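Local coordinates for peroxisomal membrane protein LPX1 (Saccharomyces cerevisiae, PDB 2Y6U), which hydrolyses acyl esters in yeast peroxisomes, with lipase and phospholipase A activity, as a member of the alpha/beta hydrolase family, at residues N96-R105 / R254-C265; F112-L122 / M146-L157. All coordinates share one frame; numbering follows the deposited sequence. Where two conformers were deposited one is given.

Contact 1 of 2, residues N96-R105 / R254-C265; sequences NHGDSAVRNR and RTKMEQAQNLLC
Met-257 lies alongside the imidazole of His-97 at the tight end. Its CE sits over one ring face, 3.8 Å from the centroid, while SD approaches obliquely and Cys-265 SG meets the ring edge. The ring's NE2 is hydrogen-bonded to the backbone N of Gly-62. Asn-96 ND2 donates to Gln-261 OE1 at 3.1 Å, on a lone pair and nearly straight (163°), although the two amide planes are turned 72° apart. A water accepts from Glu-258 N and lies 2.7 Å from Asn-96 O.

The other end is more polar and faces solvent: Val-102 and Arg-254 are exposed, and the Arg-254 chain is poorly ordered. Lys-256, extended beyond CG, passes Val-102 CG2 and brings NZ to 2.6 Å from Asp-99 OD1 in a salt bridge; Lys-65 holds the other carboxylate oxygen. Bent at its second and third torsions, the Arg-105 chain carries its guanidinium to the backbone, where NH1 reaches Lys-256 O at 2.8 Å and NH2 reaches Thr-255 O at 3.2 Å. Arg-254 lies nearly parallel over one face of that group. An alanine in place of Arg-105 would leave both carbonyls without these donors and would probably let the turn at Lys-256 shift. Helix 98-103 thus meets the connection from strand 253-255 to helix 259-264, which falls in sequence between sheet strands 164-168 and 286-292, where alpha/beta hydrolases commonly carry a cap, consistent with one here.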
# COMPACT_ATOMS: atom_id res chain seq x y z
N ASN A 96 -1.24 -1.03 18.86
CA ASN A 96 -1.21 -1.69 20.12
C ASN A 96 -0.17 -1.20 21.13
O ASN A 96 0.21 -1.92 22.03
CB ASN A 96 -1.09 -3.22 19.85
CG ASN A 96 0.20 -3.60 19.20
OD1 ASN A 96 0.87 -2.75 18.64
ND2 ASN A 96 0.59 -4.87 19.34
N HIS A 97 0.31 0.02 20.91
CA HIS A 97 1.29 0.70 21.75
C HIS A 97 0.79 2.10 22.23
O HIS A 97 0.04 2.75 21.53
CB HIS A 97 2.62 0.89 21.01
CG HIS A 97 3.37 -0.40 20.77
ND1 HIS A 97 2.96 -1.33 19.81
CD2 HIS A 97 4.54 -0.87 21.27
CE1 HIS A 97 3.78 -2.37 19.86
NE2 HIS A 97 4.79 -2.08 20.66
N GLY A 98 1.29 2.57 23.36
CA GLY A 98 1.19 4.01 23.71
C GLY A 98 -0.25 4.46 23.71
O GLY A 98 -1.14 3.78 24.22
N ASP A 99 -0.48 5.65 23.15
CA ASP A 99 -1.79 6.31 23.23
C ASP A 99 -2.71 5.63 22.27
O ASP A 99 -3.95 5.67 22.48
CB ASP A 99 -1.65 7.81 22.96
CG ASP A 99 -0.99 8.56 24.12
OD1 ASP A 99 -1.17 8.20 25.30
OD2 ASP A 99 -0.28 9.55 23.84
N SER A 100 -2.16 4.97 21.24
CA SER A 100 -3.01 4.27 20.32
C SER A 100 -3.65 3.07 21.01
O SER A 100 -4.85 2.87 20.90
CB SER A 100 -2.23 3.78 19.12
OG SER A 100 -1.80 4.92 18.34
N ALA A 101 -2.85 2.39 21.85
CA ALA A 101 -3.38 1.26 22.62
C ALA A 101 -4.49 1.67 23.54
O ALA A 101 -5.47 0.96 23.71
CB ALA A 101 -2.25 0.55 23.46
N VAL A 102 -4.33 2.82 24.19
CA VAL A 102 -5.37 3.34 25.05
C VAL A 102 -6.65 3.57 24.22
O VAL A 102 -7.74 3.17 24.66
CB VAL A 102 -4.87 4.62 25.81
CG1 VAL A 102 -5.99 5.33 26.66
CG2 VAL A 102 -3.58 4.26 26.73
N ARG A 103 -6.54 4.22 23.07
CA ARG A 103 -7.76 4.47 22.25
C ARG A 103 -8.45 3.15 21.84
O ARG A 103 -9.66 3.12 21.75
CB ARG A 103 -7.45 5.14 20.92
CG ARG A 103 -7.21 6.64 20.86
CD ARG A 103 -8.35 7.51 21.07
NE ARG A 103 -9.33 7.69 20.00
CZ ARG A 103 -10.13 8.78 19.93
NH1 ARG A 103 -9.95 9.76 20.78
NH2 ARG A 103 -11.05 8.94 18.99
N ASN A 104 -7.61 2.13 21.57
CA ASN A 104 -8.01 0.85 21.03
C ASN A 104 -8.32 -0.20 22.14
O ASN A 104 -8.63 -1.37 21.83
CB ASN A 104 -6.93 0.33 20.12
CG ASN A 104 -6.84 1.14 18.85
OD1 ASN A 104 -7.86 1.57 18.36
ND2 ASN A 104 -5.65 1.28 18.30
N ARG A 105 -8.41 0.25 23.39
CA ARG A 105 -8.76 -0.68 24.47
C ARG A 105 -10.00 -1.47 24.17
O ARG A 105 -11.07 -0.93 23.89
CB ARG A 105 -8.89 0.05 25.84
CG ARG A 105 -7.52 0.61 26.27
CD ARG A 105 -6.58 -0.42 27.01
NE ARG A 105 -5.80 0.13 28.15
CZ ARG A 105 -4.45 0.32 28.16
NH1 ARG A 105 -3.69 0.05 27.08
NH2 ARG A 105 -3.87 0.80 29.28
N ARG A 254 -1.35 0.89 35.93
CA ARG A 254 -1.37 0.02 34.74
C ARG A 254 -0.58 0.81 33.71
O ARG A 254 -0.63 2.05 33.74
CB ARG A 254 -2.83 -0.20 34.29
CG ARG A 254 -3.05 -1.03 33.02
CD ARG A 254 -4.56 -1.42 32.79
NE ARG A 254 -4.76 -2.07 31.46
CZ ARG A 254 -5.92 -2.60 31.03
NH1 ARG A 254 -7.02 -2.58 31.79
NH2 ARG A 254 -5.98 -3.16 29.82
N THR A 255 0.17 0.13 32.83
CA THR A 255 0.87 0.84 31.76
C THR A 255 -0.01 0.91 30.49
O THR A 255 -0.90 0.10 30.27
CB THR A 255 2.23 0.12 31.42
OG1 THR A 255 1.99 -1.26 31.16
CG2 THR A 255 3.22 0.21 32.63
N LYS A 256 0.27 1.90 29.63
CA LYS A 256 -0.38 1.98 28.37
C LYS A 256 -0.06 0.71 27.56
O LYS A 256 -0.94 0.13 26.90
CB LYS A 256 0.06 3.27 27.61
CG LYS A 256 -0.36 4.53 28.36
CD LYS A 256 -0.10 5.75 27.56
CE LYS A 256 -0.65 6.99 28.31
NZ LYS A 256 0.08 8.17 27.62
N MET A 257 1.22 0.35 27.53
CA MET A 257 1.64 -0.91 26.95
C MET A 257 1.09 -2.13 27.71
O MET A 257 1.44 -2.37 28.90
CB MET A 257 3.14 -1.01 26.91
CG MET A 257 3.67 -2.15 26.03
SD MET A 257 3.37 -1.68 24.24
CE MET A 257 2.87 -3.30 23.54
N GLU A 258 0.20 -2.87 27.06
CA GLU A 258 -0.40 -4.09 27.63
C GLU A 258 0.61 -5.24 27.51
O GLU A 258 1.21 -5.45 26.45
CB GLU A 258 -1.71 -4.45 26.87
CG GLU A 258 -2.93 -3.49 27.03
CD GLU A 258 -3.81 -3.46 25.81
OE1 GLU A 258 -3.46 -2.79 24.78
OE2 GLU A 258 -4.79 -4.19 25.83
N GLN A 259 0.80 -6.02 28.58
CA GLN A 259 1.76 -7.10 28.53
C GLN A 259 1.43 -8.08 27.40
O GLN A 259 2.32 -8.52 26.71
CB GLN A 259 1.79 -7.91 29.83
CG GLN A 259 2.83 -9.04 29.80
CD GLN A 259 3.12 -9.62 31.18
OE1 GLN A 259 2.22 -9.96 31.90
NE2 GLN A 259 4.38 -9.70 31.55
N ALA A 260 0.18 -8.50 27.26
CA ALA A 260 -0.18 -9.43 26.16
C ALA A 260 0.20 -8.91 24.80
O ALA A 260 0.72 -9.65 23.94
CB ALA A 260 -1.68 -9.77 26.23
N GLN A 261 -0.02 -7.60 24.58
CA GLN A 261 0.30 -6.95 23.26
C GLN A 261 1.81 -6.88 23.03
O GLN A 261 2.28 -7.12 21.91
CB GLN A 261 -0.38 -5.60 23.13
CG GLN A 261 -1.89 -5.72 23.02
CD GLN A 261 -2.33 -6.45 21.78
OE1 GLN A 261 -1.63 -6.44 20.80
NE2 GLN A 261 -3.49 -7.06 21.81
N ASN A 262 2.54 -6.71 24.13
CA ASN A 262 3.98 -6.62 24.10
C ASN A 262 4.48 -8.01 23.61
O ASN A 262 5.20 -8.11 22.59
CB ASN A 262 4.50 -6.24 25.50
CG ASN A 262 5.85 -5.62 25.49
OD1 ASN A 262 6.66 -5.92 24.63
ND2 ASN A 262 6.14 -4.75 26.53
N LEU A 263 4.01 -9.07 24.27
CA LEU A 263 4.39 -10.44 23.96
C LEU A 263 4.02 -10.81 22.52
O LEU A 263 4.82 -11.46 21.84
CB LEU A 263 3.77 -11.41 24.93
CG LEU A 263 4.39 -11.35 26.35
CD1 LEU A 263 3.60 -12.21 27.33
CD2 LEU A 263 5.89 -11.80 26.35
N LEU A 264 2.82 -10.42 22.07
CA LEU A 264 2.39 -10.67 20.71
C LEU A 264 3.28 -10.05 19.63
O LEU A 264 3.21 -10.48 18.45
CB LEU A 264 0.95 -10.14 20.51
CG LEU A 264 -0.16 -10.89 21.20
CD1 LEU A 264 -1.51 -10.16 21.22
CD2 LEU A 264 -0.29 -12.32 20.62
N CYS A 265 4.09 -9.05 19.97
CA CYS A 265 5.03 -8.50 19.04
C CYS A 265 6.11 -9.49 18.67
O CYS A 265 6.78 -9.24 17.71
CB CYS A 265 5.73 -7.28 19.63
SG CYS A 265 4.57 -5.89 19.78
O HOH W 1 -0.88 -2.21 24.53
O HOH W 2 -5.71 -1.82 23.98

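Contact 2 of 2, residues F112-L122 / M146-L157; sequences FNWIDGARDVL and MGGFQALACDVL
Met-146 reaches across to Trp-114 and Phe-112 from the first turn of helix 146-157, next to Gly-147 of a GxSxG sequence consistent with the nucleophile elbow of alpha/beta hydrolases. Its CB lies 3.9 Å from Trp-114 CZ2, and CG sits squarely over the six-membered ring of the indole, 3.6 Å from the centroid. SD then passes over the five-membered ring and meets the edge of Phe-112, 3.6 Å from CE2, so one sulfur makes two Met-aromatic contacts. At the tip, CE leaves the pair and packs near His-97. With CG anti to the backbone N (chi1 178°), the chain is laid along the indole before it bends at chi3.

Trp-114 turns its edge to the face of Phe-149 in a T-shaped stack, planes at 87°, with CE3 3.5 Å from Phe-149 CG; Phe-272 adds a third ring. Gln-150 NE2 donates to Trp-114 O at 3.0 Å, on a lone pair in the carbonyl plane, and this oxygen also accepts from Ala-118 N. The amide nitrogen lies only 3.5 Å from Gly-117 CA, where a side chain would collide with it.

The segments 114-122 and 146-157 cross at -67°, their axes 8.7 Å apart at closest approach. Small residues meet near the middle, Ala-118 CB against Ala-153 CB at 3.7 Å, followed by Cys-154 SG against Val-121 CG1 and Leu-122 CG. Leu-157 CD1 finishes the row against Ile-115 and Arg-119. In this buried interface of rings, sulfur and aliphatic carbons, the single hydrogen bond between the segments satisfies one amide N-H of Gln-150 and so probably fixes how that amide is turned.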
# COMPACT_ATOMS: atom_id res chain seq x y z
N PHE A 112 -0.99 -9.10 15.49
CA PHE A 112 -0.43 -7.84 15.10
C PHE A 112 0.63 -8.04 13.99
O PHE A 112 1.72 -8.62 14.21
CB PHE A 112 0.16 -7.12 16.31
CG PHE A 112 0.83 -5.86 15.97
CD1 PHE A 112 0.14 -4.84 15.35
CD2 PHE A 112 2.18 -5.73 16.15
CE1 PHE A 112 0.80 -3.68 14.96
CE2 PHE A 112 2.80 -4.53 15.87
CZ PHE A 112 2.18 -3.56 15.26
N ASN A 113 0.25 -7.64 12.78
CA ASN A 113 1.04 -7.93 11.59
C ASN A 113 1.82 -6.61 11.32
O ASN A 113 1.24 -5.52 11.11
CB ASN A 113 0.07 -8.28 10.43
CG ASN A 113 0.77 -8.47 9.11
OD1 ASN A 113 1.47 -7.51 8.67
ND2 ASN A 113 0.56 -9.59 8.43
N TRP A 114 3.14 -6.66 11.31
CA TRP A 114 3.91 -5.41 11.30
C TRP A 114 3.73 -4.70 9.97
O TRP A 114 3.95 -3.47 9.92
CB TRP A 114 5.40 -5.69 11.52
CG TRP A 114 5.77 -6.21 12.85
CD1 TRP A 114 4.92 -6.49 13.91
CD2 TRP A 114 7.06 -6.44 13.30
NE1 TRP A 114 5.64 -7.00 14.96
CE2 TRP A 114 6.96 -6.90 14.67
CE3 TRP A 114 8.33 -6.35 12.72
CZ2 TRP A 114 8.07 -7.26 15.40
CZ3 TRP A 114 9.42 -6.61 13.46
CH2 TRP A 114 9.30 -7.16 14.80
N ILE A 115 3.36 -5.44 8.90
CA ILE A 115 3.09 -4.84 7.59
C ILE A 115 1.80 -3.98 7.64
O ILE A 115 1.74 -2.89 7.06
CB ILE A 115 3.09 -5.80 6.47
CG1 ILE A 115 4.43 -6.59 6.38
CG2 ILE A 115 2.84 -5.02 5.09
CD1 ILE A 115 4.44 -7.73 5.42
N ASP A 116 0.78 -4.46 8.32
CA ASP A 116 -0.43 -3.63 8.64
C ASP A 116 0.03 -2.34 9.35
O ASP A 116 -0.44 -1.24 9.03
CB ASP A 116 -1.40 -4.34 9.54
CG ASP A 116 -2.08 -5.54 8.91
OD1 ASP A 116 -1.85 -5.89 7.72
OD2 ASP A 116 -2.83 -6.25 9.68
N GLY A 117 0.92 -2.46 10.32
CA GLY A 117 1.45 -1.30 11.00
C GLY A 117 2.21 -0.33 10.03
O GLY A 117 2.12 0.87 10.17
N ALA A 118 2.95 -0.86 9.04
CA ALA A 118 3.51 -0.03 7.99
C ALA A 118 2.48 0.64 7.14
O ALA A 118 2.61 1.87 6.82
CB ALA A 118 4.56 -0.80 7.11
N ARG A 119 1.41 -0.05 6.80
CA ARG A 119 0.29 0.62 6.18
C ARG A 119 -0.28 1.82 7.03
O ARG A 119 -0.74 2.84 6.45
CB ARG A 119 -0.85 -0.35 5.73
CG ARG A 119 -0.46 -1.28 4.57
CD ARG A 119 -1.56 -2.10 3.81
NE ARG A 119 -1.56 -3.32 4.58
CZ ARG A 119 -0.92 -4.43 4.32
NH1 ARG A 119 -0.25 -4.63 3.30
NH2 ARG A 119 -0.91 -5.32 5.24
N ASP A 120 -0.31 1.66 8.33
CA ASP A 120 -0.76 2.75 9.23
C ASP A 120 0.17 3.98 9.13
O ASP A 120 -0.29 5.13 9.03
CB ASP A 120 -0.76 2.23 10.66
CG ASP A 120 -1.85 1.14 10.89
OD1 ASP A 120 -2.83 1.10 10.10
OD2 ASP A 120 -1.65 0.33 11.82
N VAL A 121 1.48 3.69 9.09
CA VAL A 121 2.48 4.70 8.97
C VAL A 121 2.25 5.43 7.69
O VAL A 121 2.32 6.69 7.64
CB VAL A 121 3.87 4.15 9.06
CG1 VAL A 121 4.93 5.29 8.73
CG2 VAL A 121 4.18 3.58 10.54
N LEU A 122 2.05 4.72 6.60
CA LEU A 122 1.85 5.36 5.31
C LEU A 122 0.58 6.23 5.31
O LEU A 122 0.57 7.31 4.72
CB LEU A 122 1.79 4.36 4.18
CG LEU A 122 3.18 3.68 3.91
CD1 LEU A 122 2.91 2.54 2.84
CD2 LEU A 122 4.20 4.69 3.40
N MET A 146 11.17 -3.30 15.56
CA MET A 146 9.98 -3.33 14.71
C MET A 146 9.85 -2.14 13.74
O MET A 146 9.47 -2.33 12.56
CB MET A 146 8.76 -3.38 15.64
CG MET A 146 7.48 -3.37 15.03
SD MET A 146 6.12 -3.20 16.31
CE MET A 146 6.29 -1.72 16.96
N GLY A 147 10.17 -0.94 14.22
CA GLY A 147 10.06 0.28 13.45
C GLY A 147 11.01 0.30 12.26
O GLY A 147 10.72 0.88 11.23
N GLY A 148 12.12 -0.39 12.41
CA GLY A 148 13.09 -0.54 11.32
C GLY A 148 12.53 -1.45 10.27
O GLY A 148 12.66 -1.16 9.06
N PHE A 149 12.03 -2.60 10.70
CA PHE A 149 11.28 -3.46 9.74
C PHE A 149 10.25 -2.57 8.99
O PHE A 149 10.08 -2.69 7.74
CB PHE A 149 10.60 -4.59 10.50
CG PHE A 149 9.80 -5.55 9.66
CD1 PHE A 149 8.54 -5.16 9.15
CD2 PHE A 149 10.28 -6.83 9.39
CE1 PHE A 149 7.79 -6.07 8.40
CE2 PHE A 149 9.54 -7.74 8.66
CZ PHE A 149 8.28 -7.36 8.14
N GLN A 150 9.46 -1.81 9.75
CA GLN A 150 8.37 -1.02 9.16
C GLN A 150 8.80 0.08 8.24
O GLN A 150 8.16 0.29 7.25
CB GLN A 150 7.43 -0.52 10.25
CG GLN A 150 6.73 -1.68 10.95
CD GLN A 150 5.88 -1.21 12.11
OE1 GLN A 150 6.32 -0.37 12.90
NE2 GLN A 150 4.71 -1.79 12.25
N ALA A 151 9.97 0.66 8.51
CA ALA A 151 10.58 1.64 7.58
C ALA A 151 10.80 1.02 6.21
O ALA A 151 10.50 1.61 5.20
CB ALA A 151 11.89 2.21 8.16
N LEU A 152 11.46 -0.15 6.19
CA LEU A 152 11.64 -0.91 4.96
C LEU A 152 10.33 -1.26 4.25
O LEU A 152 10.18 -1.05 3.05
CB LEU A 152 12.44 -2.20 5.25
CG LEU A 152 13.88 -2.04 5.64
CD1 LEU A 152 14.47 -3.35 6.29
CD2 LEU A 152 14.71 -1.60 4.38
N ALA A 153 9.34 -1.72 5.03
CA ALA A 153 8.07 -2.09 4.45
C ALA A 153 7.33 -0.90 3.88
O ALA A 153 6.68 -1.03 2.86
CB ALA A 153 7.17 -2.85 5.49
N CYS A 154 7.46 0.26 4.54
CA CYS A 154 6.93 1.49 3.97
C CYS A 154 7.43 1.74 2.59
O CYS A 154 6.64 2.05 1.68
CB CYS A 154 7.29 2.72 4.82
SG CYS A 154 6.24 2.81 6.35
N ASP A 155 8.71 1.62 2.40
CA ASP A 155 9.27 1.88 1.05
C ASP A 155 8.82 0.86 0.05
O ASP A 155 8.52 1.20 -1.13
CB ASP A 155 10.79 1.97 1.09
CG ASP A 155 11.37 2.51 -0.24
OD1 ASP A 155 11.18 3.74 -0.45
OD2 ASP A 155 11.86 1.70 -1.07
N VAL A 156 8.68 -0.43 0.47
CA VAL A 156 8.21 -1.45 -0.39
C VAL A 156 6.81 -1.15 -0.91
O VAL A 156 6.50 -1.31 -2.11
CB VAL A 156 8.28 -2.87 0.28
CG1 VAL A 156 7.52 -3.89 -0.61
CG2 VAL A 156 9.83 -3.30 0.51
N LEU A 157 5.94 -0.74 0.00
CA LEU A 157 4.57 -0.56 -0.33
C LEU A 157 4.29 0.81 -1.02
O LEU A 157 3.26 0.98 -1.61
CB LEU A 157 3.71 -0.57 0.96
CG LEU A 157 3.71 -1.99 1.62
CD1 LEU A 157 2.95 -1.88 2.98
CD2 LEU A 157 3.07 -3.04 0.65

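Contact 2 is the buried one, its centre about 8 Å from the centre of the chain, whereas contact 1 lies about 17 Å out and is only partly buried. Helices 98-103 and 114-125 follow each other in the chain, so one continuous region supplies a segment to each, and contact 2 is nested in the loop that contact 1 closes. Apolar packing dominates between the helices of contact 2; charges, backbone carbonyls and waters do much of the work in contact 1. They touch where Asn-96 packs on Phe-112 and Cys-265 O on Trp-114. Both also reach the second subunit, contact 1 through Phe-367 of that chain and contact 2 through its Leu-157.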